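Local coordinates for protein nine-heme cytochrome C (Desulfovibrio desulfuricans, PDB 1OFW) that carries electrons through nine covalently bound c-type hemes and may belong to a transmembrane redox complex that delivers electrons for sulfate reduction, at residues 10-16 against 32-38; 125-130 against 216-220; 168-172 against 219-225. One frame throughout, in Å; residues are numbered along the deposited sequence. Where two conformers were deposited one is given.

Overall arrangement
The three contacts follow the line of hemes from one tetraheme cluster, past the extra heme 4, to the other. Interaction 1 is a two-stranded antiparallel ladder over heme 1 and supplies an axial ligand, His37. Its centre is about 17 Å from that of interaction 2, and the two touch where Val33 CG1 meets Cys130 O at 3.3 Å. Interaction 2 joins the heme 5 attachment helix to the chain bearing His218, an axial ligand of heme 4. Interaction 3, about 10 Å from interaction 2 between centres, shares Asn219 and Lys220 with it and runs on to Cys225, which is bonded to heme 6. Between them, His218 ND1 lies 3.6 Å from Leu224 CD2.

Interaction 1 (10-16 against 32-38); sequences APSAIVM and PVVFNHL. With HEC (heme c), chain C.
Ala10 and Ile14 meet His37 above heme 1, where a two-stranded antiparallel ladder, 13-16 against 33-36, carries the chain into the helix that begins at His37. His37 NE2 binds the heme iron at 2.0 Å, and His51 is the other axial ligand, the bis-histidine ligation of class III cytochromes c. Ala10 CB sits over the centre of the imidazole, 3.5 Å from the centroid, a CH-pi contact on one ring face. Ile14 has CG1 beside its own backbone N (chi1 -59°); with chi2 extended, CD1 reaches the heme, 3.7 Å from HEC CHA, and lies at the edge of the Phe35 ring, near its plane. The Phe35 ring lies against the same heme, with CE2 3.6 Å from C2D, and the methyl CMD is over one ring face. Met16 runs alongside Phe35, its SD 3.7 Å from Phe35 CB and oblique to the ring, a Met-aromatic contact; its chain bends at chi3 (69°), and CE turns toward the heme 1 propionate oxygen O1D.

Behind this heme-facing layer, Ile14 and Phe35 form one hydrogen-bonded pair and Met16 and Val33 the next, each bonded in both directions. The other face of the ladder carries Val15 and Val34, whose CG2 methyls meet, while Val15 CG1 packs on Pro32; helix 152-164 lies against Ala13 and Val34 there.

Farther out, Glu41 accepts a hydrogen bond from His37 ND1, which fixes the rotation of the imidazole. Asn36 caps the new helix through OD1 and Ile39 N. Leu38 N donates to Ser12 O. Ser12 OG, also hydrogen-bonded to Glu4 O, shares one water with Asn36: the water donates to Ser12 OG (2.8 Å) and to Asn36 OD1 (3.0 Å).

Interaction 2 (125-130 against 216-220); sequences AWCATC and AFHNK. With HEC (heme c), chain F.
Helix residues 125-130 lie against the last turn of helix 212-217 and the chain just after it; the CA atoms come nearest at Thr129 and Phe217, 6.4 Å apart. The second segment leaves helical geometry at His218, the centre of an inverse gamma turn, so Phe217 and Asn219 serve this helix while His218 points away to bind the iron of heme 4, opposite His115.

The Phe217 ring is clamped between protein and porphyrin. Thr129 CG2 stands over the centre of one face, 3.5 Å from the centroid, a CH-pi contact. The methyl CMA of heme 4 lies over the opposite face. At the ring edge lies Cys130 SG, 4.0 Å from Phe217 CZ, a sulfur that is itself bonded to heme 5. Trp126 meets the ring obliquely, the planes at 49°, with CD1 3.6 Å from Phe217 CD2. Trp126 NE1 then donates to the heme 4 propionate oxygen O1A at 2.9 Å, the acceptor lying near the indole plane; CG anti to the backbone N (chi1 -176°) carries the indole out to that carboxylate.

The polar edge centres on Ala125 O, which receives Thr129 OG1 at 3.0 Å and, weakly, Asn219 ND2 at 3.2 Å, the latter strongly bent. The bond to Ala125 O fixes the Thr129 side chain with its methyl turned to Phe217.

Helix 124-130, which holds heme 5 through Cys127 and Cys130 of a CXXCH motif completed by the axial ligand His131, is thus joined to the end of helix 212-217, linking the first class III cytochrome c region to the second directly beside heme 4.

Interaction 3 (168-172 against 219-225); sequences TVEPV and NKPEILC. With HEC (heme c), chain H.
One backbone hydrogen bond ties the extended segment 168-172 to the turn in 219-225: Val172 N donates to Pro221 O at 2.8 Å, nearly straight. The same oxygen receives a CA-H...O contact from Pro171 CA at 3.5 Å, so adjacent residues grip one carbonyl. Within the second segment, a type I beta turn from Lys220 to Ile223 is closed by Ile223 N on Lys220 O, which presents Pro221 at a corner of the turn.

Most of the side-chain packing is apolar and gathers round the Pro221 ring. Val169 reaches it from one end: a chi1 of -177° swings CG1 opposite the backbone N and onto the proline, 3.7 Å from Pro221 CD. Its other methyl, CG2, rests against a carbonyl oxygen, Asn219 O, at 3.4 Å. Val172 comes across the proline at about a right angle, CG1 lying 3.9 Å from Pro221 CB. Away from that ring, Pro171 CB makes a looser contact with Leu224 CD1.

Covalent attachment of heme 6 closes the far end. Cys225 SG is bonded to the heme atom CAB at 1.8 Å, the first of the two thioethers of a CXXCH motif, followed by Cys228 and the axial ligand His229. Val172 CG2 lies 3.7 Å from HEC CBB, the methyl next to that thioether carbon, covering the linkage from the side of the connecting chain.

The contact lies near the surface, where the linker between helix 152-164 and strand 181-183 crosses the loop following helix 212-217; Met205 of helix 197-206 packs against both Pro171 and Leu224.

Interaction 1 (10-16 against 32-38)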
# COMPACT_ATOMS: atom_id res chain seq x y z
N ALA A 10 -24.54 -5.75 5.59
CA ALA A 10 -23.48 -5.11 6.31
C ALA A 10 -23.64 -3.60 6.20
O ALA A 10 -24.20 -3.10 5.22
CB ALA A 10 -22.07 -5.45 5.81
N PRO A 11 -23.17 -2.85 7.18
CA PRO A 11 -23.21 -1.41 7.03
C PRO A 11 -22.30 -1.00 5.87
O PRO A 11 -21.35 -1.70 5.56
CB PRO A 11 -22.71 -0.89 8.37
CG PRO A 11 -22.87 -2.05 9.30
CD PRO A 11 -22.59 -3.27 8.46
N SER A 12 -22.69 0.06 5.21
CA SER A 12 -21.98 0.51 4.02
C SER A 12 -20.56 0.88 4.39
O SER A 12 -19.61 0.55 3.67
CB SER A 12 -22.73 1.72 3.42
OG SER A 12 -22.18 2.05 2.14
N ALA A 13 -20.45 1.59 5.49
CA ALA A 13 -19.16 1.95 6.09
C ALA A 13 -19.26 1.77 7.60
O ALA A 13 -20.34 1.99 8.14
CB ALA A 13 -18.74 3.35 5.71
N ILE A 14 -18.19 1.35 8.24
CA ILE A 14 -18.14 0.82 9.58
C ILE A 14 -16.98 1.44 10.34
O ILE A 14 -15.86 1.28 9.86
CB ILE A 14 -17.93 -0.73 9.56
CG1 ILE A 14 -19.02 -1.48 8.80
CG2 ILE A 14 -17.71 -1.28 10.97
CD1 ILE A 14 -18.71 -2.92 8.39
N VAL A 15 -17.20 2.06 11.48
CA VAL A 15 -16.08 2.41 12.36
C VAL A 15 -15.67 1.18 13.18
O VAL A 15 -16.50 0.57 13.87
CB VAL A 15 -16.39 3.54 13.34
CG1 VAL A 15 -15.11 4.00 14.01
CG2 VAL A 15 -17.05 4.73 12.63
N MET A 16 -14.40 0.80 13.11
CA MET A 16 -13.77 -0.28 13.83
C MET A 16 -12.91 0.26 14.95
O MET A 16 -11.99 1.06 14.78
CB MET A 16 -12.92 -1.13 12.89
CG MET A 16 -13.72 -1.69 11.71
SD MET A 16 -12.71 -2.56 10.51
CE MET A 16 -12.24 -4.01 11.45
N PRO A 32 -9.51 5.17 15.41
CA PRO A 32 -10.29 4.09 14.82
C PRO A 32 -10.26 4.10 13.30
O PRO A 32 -9.97 5.11 12.66
CB PRO A 32 -11.69 4.35 15.37
CG PRO A 32 -11.46 5.08 16.65
CD PRO A 32 -10.26 5.99 16.36
N VAL A 33 -10.56 2.96 12.72
CA VAL A 33 -10.56 2.73 11.27
C VAL A 33 -11.96 2.73 10.69
O VAL A 33 -12.81 1.98 11.19
CB VAL A 33 -9.88 1.39 10.97
CG1 VAL A 33 -9.97 1.05 9.50
CG2 VAL A 33 -8.43 1.40 11.44
N VAL A 34 -12.19 3.54 9.67
CA VAL A 34 -13.47 3.49 8.97
C VAL A 34 -13.28 2.62 7.74
O VAL A 34 -12.54 2.94 6.80
CB VAL A 34 -13.99 4.87 8.60
CG1 VAL A 34 -15.33 4.72 7.88
CG2 VAL A 34 -14.17 5.74 9.83
N PHE A 35 -13.89 1.45 7.74
CA PHE A 35 -13.80 0.43 6.74
C PHE A 35 -14.99 0.58 5.79
O PHE A 35 -16.13 0.57 6.25
CB PHE A 35 -13.79 -0.94 7.40
CG PHE A 35 -13.80 -2.09 6.41
CD1 PHE A 35 -12.68 -2.39 5.64
CD2 PHE A 35 -14.92 -2.87 6.21
CE1 PHE A 35 -12.66 -3.41 4.75
CE2 PHE A 35 -14.88 -3.91 5.30
CZ PHE A 35 -13.78 -4.20 4.53
N ASN A 36 -14.74 0.72 4.49
CA ASN A 36 -15.77 0.87 3.48
C ASN A 36 -16.16 -0.50 2.96
O ASN A 36 -15.57 -1.08 2.04
CB ASN A 36 -15.26 1.81 2.36
CG ASN A 36 -16.42 2.28 1.51
OD1 ASN A 36 -17.31 1.47 1.23
ND2 ASN A 36 -16.41 3.55 1.08
N HIS A 37 -17.18 -1.08 3.61
CA HIS A 37 -17.61 -2.42 3.31
C HIS A 37 -18.20 -2.50 1.90
O HIS A 37 -18.03 -3.48 1.20
CB HIS A 37 -18.63 -2.90 4.36
CG HIS A 37 -18.78 -4.38 4.42
ND1 HIS A 37 -19.44 -5.16 3.50
CD2 HIS A 37 -18.29 -5.29 5.32
CE1 HIS A 37 -19.37 -6.43 3.84
NE2 HIS A 37 -18.67 -6.55 4.95
N LEU A 38 -18.91 -1.43 1.53
CA LEU A 38 -19.54 -1.39 0.20
C LEU A 38 -18.49 -1.57 -0.88
O LEU A 38 -18.70 -2.39 -1.78
CB LEU A 38 -20.29 -0.07 0.06
CG LEU A 38 -20.96 0.19 -1.30
CD1 LEU A 38 -22.24 -0.62 -1.39
CD2 LEU A 38 -21.23 1.66 -1.55
FE HEC C . -18.13 -8.26 5.86
CHA HEC C . -18.50 -6.55 8.78
CHB HEC C . -21.33 -9.46 6.11
CHC HEC C . -17.90 -9.50 2.71
CHD HEC C . -14.79 -7.53 5.84
NA HEC C . -19.60 -8.06 7.18
C1A HEC C . -19.58 -7.28 8.31
C2A HEC C . -20.87 -7.38 8.98
C3A HEC C . -21.64 -8.19 8.24
C4A HEC C . -20.86 -8.63 7.11
CMA HEC C . -23.10 -8.65 8.46
CAA HEC C . -21.25 -6.69 10.31
CBA HEC C . -20.94 -7.73 11.42
CGA HEC C . -21.00 -7.25 12.85
O1A HEC C . -20.76 -6.07 13.15
O2A HEC C . -21.29 -8.13 13.70
NB HEC C . -19.34 -9.32 4.69
C1B HEC C . -20.64 -9.75 4.96
C2B HEC C . -21.13 -10.53 3.84
C3B HEC C . -20.21 -10.49 2.86
C4B HEC C . -19.08 -9.73 3.41
CMB HEC C . -22.51 -11.24 3.83
CAB HEC C . -20.22 -11.07 1.45
CBB HEC C . -21.35 -10.50 0.59
NC HEC C . -16.65 -8.48 4.56
C1C HEC C . -16.76 -9.01 3.31
C2C HEC C . -15.47 -8.99 2.65
C3C HEC C . -14.59 -8.49 3.53
C4C HEC C . -15.31 -8.14 4.72
CMC HEC C . -15.21 -9.55 1.24
CAC HEC C . -13.06 -8.34 3.41
CBC HEC C . -12.58 -7.54 2.20
ND HEC C . -16.89 -7.30 7.09
C1D HEC C . -15.53 -7.08 6.91
C2D HEC C . -15.02 -6.29 7.99
C3D HEC C . -16.06 -5.93 8.77
C4D HEC C . -17.23 -6.60 8.22
CMD HEC C . -13.52 -5.92 8.12
CAD HEC C . -16.07 -5.01 9.99
CBD HEC C . -16.08 -5.77 11.33
CGD HEC C . -16.15 -4.75 12.50
O1D HEC C . -15.27 -4.90 13.37
O2D HEC C . -17.03 -3.87 12.54
O HOH W 1 -19.66 3.17 1.84

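Interaction 2 (125-130 against 216-220)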
# COMPACT_ATOMS: atom_id res chain seq x y z
N ALA A 125 1.82 8.16 7.39
CA ALA A 125 0.80 8.39 6.38
C ALA A 125 0.19 7.08 5.87
O ALA A 125 -0.95 7.02 5.41
CB ALA A 125 1.37 9.17 5.20
N TRP A 126 1.00 6.01 5.97
CA TRP A 126 0.54 4.65 5.65
C TRP A 126 -0.48 4.24 6.71
O TRP A 126 -1.61 3.86 6.36
CB TRP A 126 1.71 3.70 5.54
CG TRP A 126 1.35 2.32 5.12
CD1 TRP A 126 1.01 1.85 3.89
CD2 TRP A 126 1.30 1.16 5.97
NE1 TRP A 126 0.74 0.52 3.90
CE2 TRP A 126 0.92 0.06 5.19
CE3 TRP A 126 1.55 0.98 7.34
CZ2 TRP A 126 0.78 -1.22 5.71
CZ3 TRP A 126 1.41 -0.29 7.85
CH2 TRP A 126 1.03 -1.38 7.04
N CYS A 127 -0.13 4.33 7.99
CA CYS A 127 -1.10 4.02 9.03
C CYS A 127 -2.41 4.80 8.86
O CYS A 127 -3.50 4.25 9.05
CB CYS A 127 -0.56 4.33 10.42
SG CYS A 127 1.12 3.80 10.84
N ALA A 128 -2.28 6.08 8.55
CA ALA A 128 -3.39 7.02 8.54
C ALA A 128 -4.35 6.75 7.41
O ALA A 128 -5.48 7.21 7.43
CB ALA A 128 -2.86 8.47 8.49
N THR A 129 -3.94 5.98 6.42
CA THR A 129 -4.82 5.58 5.32
C THR A 129 -5.97 4.76 5.85
O THR A 129 -7.11 4.89 5.39
CB THR A 129 -4.06 4.81 4.22
OG1 THR A 129 -2.99 5.65 3.76
CG2 THR A 129 -4.97 4.52 3.06
N CYS A 130 -5.67 3.91 6.84
CA CYS A 130 -6.72 3.17 7.53
C CYS A 130 -7.16 3.86 8.82
O CYS A 130 -8.36 3.92 9.08
CB CYS A 130 -6.24 1.75 7.83
SG CYS A 130 -5.85 0.84 6.33
N ALA A 216 -5.71 5.44 -2.64
CA ALA A 216 -5.68 5.66 -1.22
C ALA A 216 -4.30 5.65 -0.60
O ALA A 216 -4.02 6.47 0.26
CB ALA A 216 -6.48 4.55 -0.50
N PHE A 217 -3.46 4.71 -1.03
CA PHE A 217 -2.14 4.55 -0.40
C PHE A 217 -1.06 5.39 -1.09
O PHE A 217 -0.06 5.69 -0.43
CB PHE A 217 -1.74 3.07 -0.34
CG PHE A 217 -2.52 2.38 0.79
CD1 PHE A 217 -3.73 1.78 0.57
CD2 PHE A 217 -1.98 2.41 2.06
CE1 PHE A 217 -4.40 1.20 1.66
CE2 PHE A 217 -2.62 1.81 3.12
CZ PHE A 217 -3.81 1.18 2.90
N HIS A 218 -1.29 5.78 -2.33
CA HIS A 218 -0.35 6.69 -3.04
C HIS A 218 -0.75 8.09 -2.65
O HIS A 218 -1.40 8.82 -3.40
CB HIS A 218 -0.45 6.44 -4.53
CG HIS A 218 -0.07 5.08 -5.00
ND1 HIS A 218 -0.39 4.64 -6.24
CD2 HIS A 218 0.59 4.03 -4.44
CE1 HIS A 218 0.05 3.40 -6.45
NE2 HIS A 218 0.66 3.01 -5.33
N ASN A 219 -0.40 8.44 -1.42
CA ASN A 219 -1.11 9.55 -0.79
C ASN A 219 -0.26 10.79 -0.56
O ASN A 219 -0.60 11.60 0.31
CB ASN A 219 -1.74 9.06 0.52
CG ASN A 219 -0.73 8.39 1.42
OD1 ASN A 219 0.48 8.62 1.41
ND2 ASN A 219 -1.24 7.47 2.25
N LYS A 220 0.83 10.97 -1.28
CA LYS A 220 1.61 12.22 -1.32
C LYS A 220 1.77 12.55 -2.80
O LYS A 220 1.89 11.63 -3.60
CB LYS A 220 2.95 12.12 -0.64
CG LYS A 220 2.97 11.75 0.82
CD LYS A 220 2.59 12.87 1.73
CE LYS A 220 2.80 12.56 3.21
NZ LYS A 220 1.64 13.02 4.02
FE HEC F . 1.69 1.27 -5.14
CHA HEC F . 2.62 2.23 -1.95
CHB HEC F . -0.99 -0.37 -3.85
CHC HEC F . 0.67 0.42 -8.27
CHD HEC F . 4.45 2.81 -6.40
NA HEC F . 0.97 0.99 -3.30
C1A HEC F . 1.50 1.41 -2.10
C2A HEC F . 0.77 0.86 -0.99
C3A HEC F . -0.24 0.11 -1.51
C4A HEC F . -0.13 0.22 -2.95
CMA HEC F . -1.28 -0.73 -0.76
CAA HEC F . 1.13 1.09 0.47
CBA HEC F . 2.39 0.25 0.87
CGA HEC F . 2.02 -1.19 1.09
O1A HEC F . 1.08 -1.47 1.86
O2A HEC F . 2.62 -2.10 0.48
NB HEC F . 0.15 0.23 -5.91
C1B HEC F . -0.86 -0.41 -5.22
C2B HEC F . -1.73 -1.12 -6.11
C3B HEC F . -1.26 -0.92 -7.36
C4B HEC F . -0.09 -0.05 -7.23
CMB HEC F . -2.93 -1.96 -5.61
CAB HEC F . -1.78 -1.47 -8.69
CBB HEC F . -3.23 -1.05 -8.98
NC HEC F . 2.44 1.53 -6.97
C1C HEC F . 1.84 1.14 -8.15
C2C HEC F . 2.64 1.61 -9.28
C3C HEC F . 3.71 2.23 -8.76
C4C HEC F . 3.59 2.23 -7.31
CMC HEC F . 2.27 1.37 -10.75
CAC HEC F . 4.92 2.81 -9.52
CBC HEC F . 4.56 3.94 -10.51
ND HEC F . 3.23 2.23 -4.32
C1D HEC F . 4.28 2.84 -5.03
C2D HEC F . 5.15 3.53 -4.10
C3D HEC F . 4.65 3.38 -2.86
C4D HEC F . 3.45 2.58 -3.01
CMD HEC F . 6.41 4.29 -4.53
CAD HEC F . 5.15 3.96 -1.53
CBD HEC F . 5.79 2.88 -0.61
CGD HEC F . 5.88 3.45 0.83
O1D HEC F . 6.74 4.31 1.04
O2D HEC F . 5.10 3.06 1.72

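Interaction 3 (168-172 against 219-225)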
# COMPACT_ATOMS: atom_id res chain seq x y z
N THR A 168 -8.75 12.07 -2.24
CA THR A 168 -7.61 11.38 -2.81
C THR A 168 -6.56 12.40 -3.25
O THR A 168 -6.96 13.44 -3.78
CB THR A 168 -8.06 10.57 -4.03
OG1 THR A 168 -9.17 9.79 -3.57
CG2 THR A 168 -6.96 9.65 -4.52
N VAL A 169 -5.31 12.09 -2.99
CA VAL A 169 -4.24 13.03 -3.36
C VAL A 169 -3.91 12.84 -4.82
O VAL A 169 -3.73 11.69 -5.21
CB VAL A 169 -3.02 12.79 -2.46
CG1 VAL A 169 -1.87 13.76 -2.70
CG2 VAL A 169 -3.47 12.87 -1.00
N GLU A 170 -3.86 13.89 -5.61
CA GLU A 170 -3.57 13.80 -7.04
C GLU A 170 -2.06 13.62 -7.23
O GLU A 170 -1.32 14.40 -6.67
CB GLU A 170 -4.04 15.06 -7.78
CG GLU A 170 -5.38 14.91 -8.49
CD GLU A 170 -5.57 13.47 -8.96
OE1 GLU A 170 -6.12 12.67 -8.17
OE2 GLU A 170 -5.18 13.13 -10.09
N PRO A 171 -1.61 12.64 -7.98
CA PRO A 171 -0.17 12.50 -8.24
C PRO A 171 0.32 13.64 -9.12
O PRO A 171 -0.41 14.17 -9.97
CB PRO A 171 -0.08 11.20 -9.02
CG PRO A 171 -1.42 11.05 -9.64
CD PRO A 171 -2.40 11.59 -8.61
N VAL A 172 1.56 14.07 -8.91
CA VAL A 172 2.04 15.15 -9.77
C VAL A 172 2.07 14.62 -11.18
O VAL A 172 2.23 13.48 -11.54
CB VAL A 172 3.44 15.66 -9.42
CG1 VAL A 172 3.51 16.37 -8.08
CG2 VAL A 172 4.44 14.51 -9.42
N ASN A 219 -0.40 8.44 -1.42
CA ASN A 219 -1.11 9.55 -0.79
C ASN A 219 -0.26 10.79 -0.56
O ASN A 219 -0.60 11.60 0.31
CB ASN A 219 -1.74 9.06 0.52
CG ASN A 219 -0.73 8.39 1.42
OD1 ASN A 219 0.48 8.62 1.41
ND2 ASN A 219 -1.24 7.47 2.25
N LYS A 220 0.83 10.97 -1.28
CA LYS A 220 1.61 12.22 -1.32
C LYS A 220 1.77 12.55 -2.80
O LYS A 220 1.89 11.63 -3.60
CB LYS A 220 2.95 12.12 -0.64
CG LYS A 220 2.97 11.75 0.82
CD LYS A 220 2.59 12.87 1.73
CE LYS A 220 2.80 12.56 3.21
NZ LYS A 220 1.64 13.02 4.02
N PRO A 221 1.72 13.80 -3.22
CA PRO A 221 1.72 14.06 -4.67
C PRO A 221 2.95 13.51 -5.39
O PRO A 221 2.84 13.10 -6.56
CB PRO A 221 1.73 15.60 -4.71
CG PRO A 221 1.06 15.99 -3.43
CD PRO A 221 1.58 15.01 -2.41
N GLU A 222 4.11 13.51 -4.78
CA GLU A 222 5.31 13.00 -5.44
C GLU A 222 5.64 11.56 -5.10
O GLU A 222 6.75 11.05 -5.37
CB GLU A 222 6.53 13.85 -5.05
CG GLU A 222 6.18 15.34 -5.03
CD GLU A 222 5.70 15.78 -3.65
OE1 GLU A 222 5.18 15.03 -2.77
OE2 GLU A 222 5.83 17.01 -3.44
N ILE A 223 4.72 10.80 -4.50
CA ILE A 223 5.10 9.48 -4.01
C ILE A 223 5.54 8.51 -5.08
O ILE A 223 6.40 7.66 -4.83
CB ILE A 223 3.94 8.87 -3.17
CG1 ILE A 223 4.46 7.78 -2.24
CG2 ILE A 223 2.81 8.40 -4.05
CD1 ILE A 223 3.54 7.32 -1.14
N LEU A 224 4.99 8.60 -6.31
CA LEU A 224 5.37 7.60 -7.31
C LEU A 224 6.81 7.83 -7.77
O LEU A 224 7.41 6.87 -8.28
CB LEU A 224 4.40 7.58 -8.48
CG LEU A 224 2.94 7.30 -8.12
CD1 LEU A 224 2.09 7.39 -9.41
CD2 LEU A 224 2.79 5.95 -7.41
N CYS A 225 7.31 9.04 -7.55
CA CYS A 225 8.72 9.28 -7.86
C CYS A 225 9.63 8.41 -7.01
O CYS A 225 10.74 8.03 -7.43
CB CYS A 225 9.09 10.74 -7.65
SG CYS A 225 8.00 11.97 -8.36
FE HEC H . 13.28 10.26 -12.21
CHA HEC H . 16.46 11.06 -13.23
CHB HEC H . 12.75 13.54 -11.31
CHC HEC H . 10.07 9.50 -11.35
CHD HEC H . 13.93 6.96 -12.79
NA HEC H . 14.37 11.95 -12.28
C1A HEC H . 15.67 12.08 -12.74
C2A HEC H . 16.10 13.44 -12.63
C3A HEC H . 15.07 14.13 -12.12
C4A HEC H . 13.99 13.21 -11.88
CMA HEC H . 15.03 15.65 -11.86
CAA HEC H . 17.46 14.00 -13.04
CBA HEC H . 17.51 14.26 -14.57
CGA HEC H . 18.86 14.78 -15.05
O1A HEC H . 19.89 14.40 -14.48
O2A HEC H . 18.84 15.57 -16.02
NB HEC H . 11.74 11.29 -11.46
C1B HEC H . 11.72 12.62 -11.11
C2B HEC H . 10.44 12.97 -10.55
C3B HEC H . 9.67 11.85 -10.57
C4B HEC H . 10.48 10.80 -11.15
CMB HEC H . 10.09 14.36 -10.03
CAB HEC H . 8.24 11.66 -10.12
CBB HEC H . 7.25 12.58 -10.86
NC HEC H . 12.21 8.59 -12.13
C1C HEC H . 10.88 8.45 -11.74
C2C HEC H . 10.50 7.06 -11.78
C3C HEC H . 11.58 6.35 -12.18
C4C HEC H . 12.65 7.32 -12.40
CMC HEC H . 9.10 6.56 -11.39
CAC HEC H . 11.77 4.85 -12.36
CBC HEC H . 10.64 4.22 -13.21
ND HEC H . 14.85 9.25 -12.91
C1D HEC H . 14.93 7.87 -13.02
C2D HEC H . 16.28 7.48 -13.40
C3D HEC H . 17.00 8.63 -13.50
C4D HEC H . 16.12 9.71 -13.21
CMD HEC H . 16.78 6.08 -13.61
CAD HEC H . 18.50 8.72 -13.81
CBD HEC H . 19.24 9.06 -12.48
CGD HEC H . 20.74 8.91 -12.58
O1D HEC H . 21.25 8.34 -13.56
O2D HEC H . 21.38 9.37 -11.61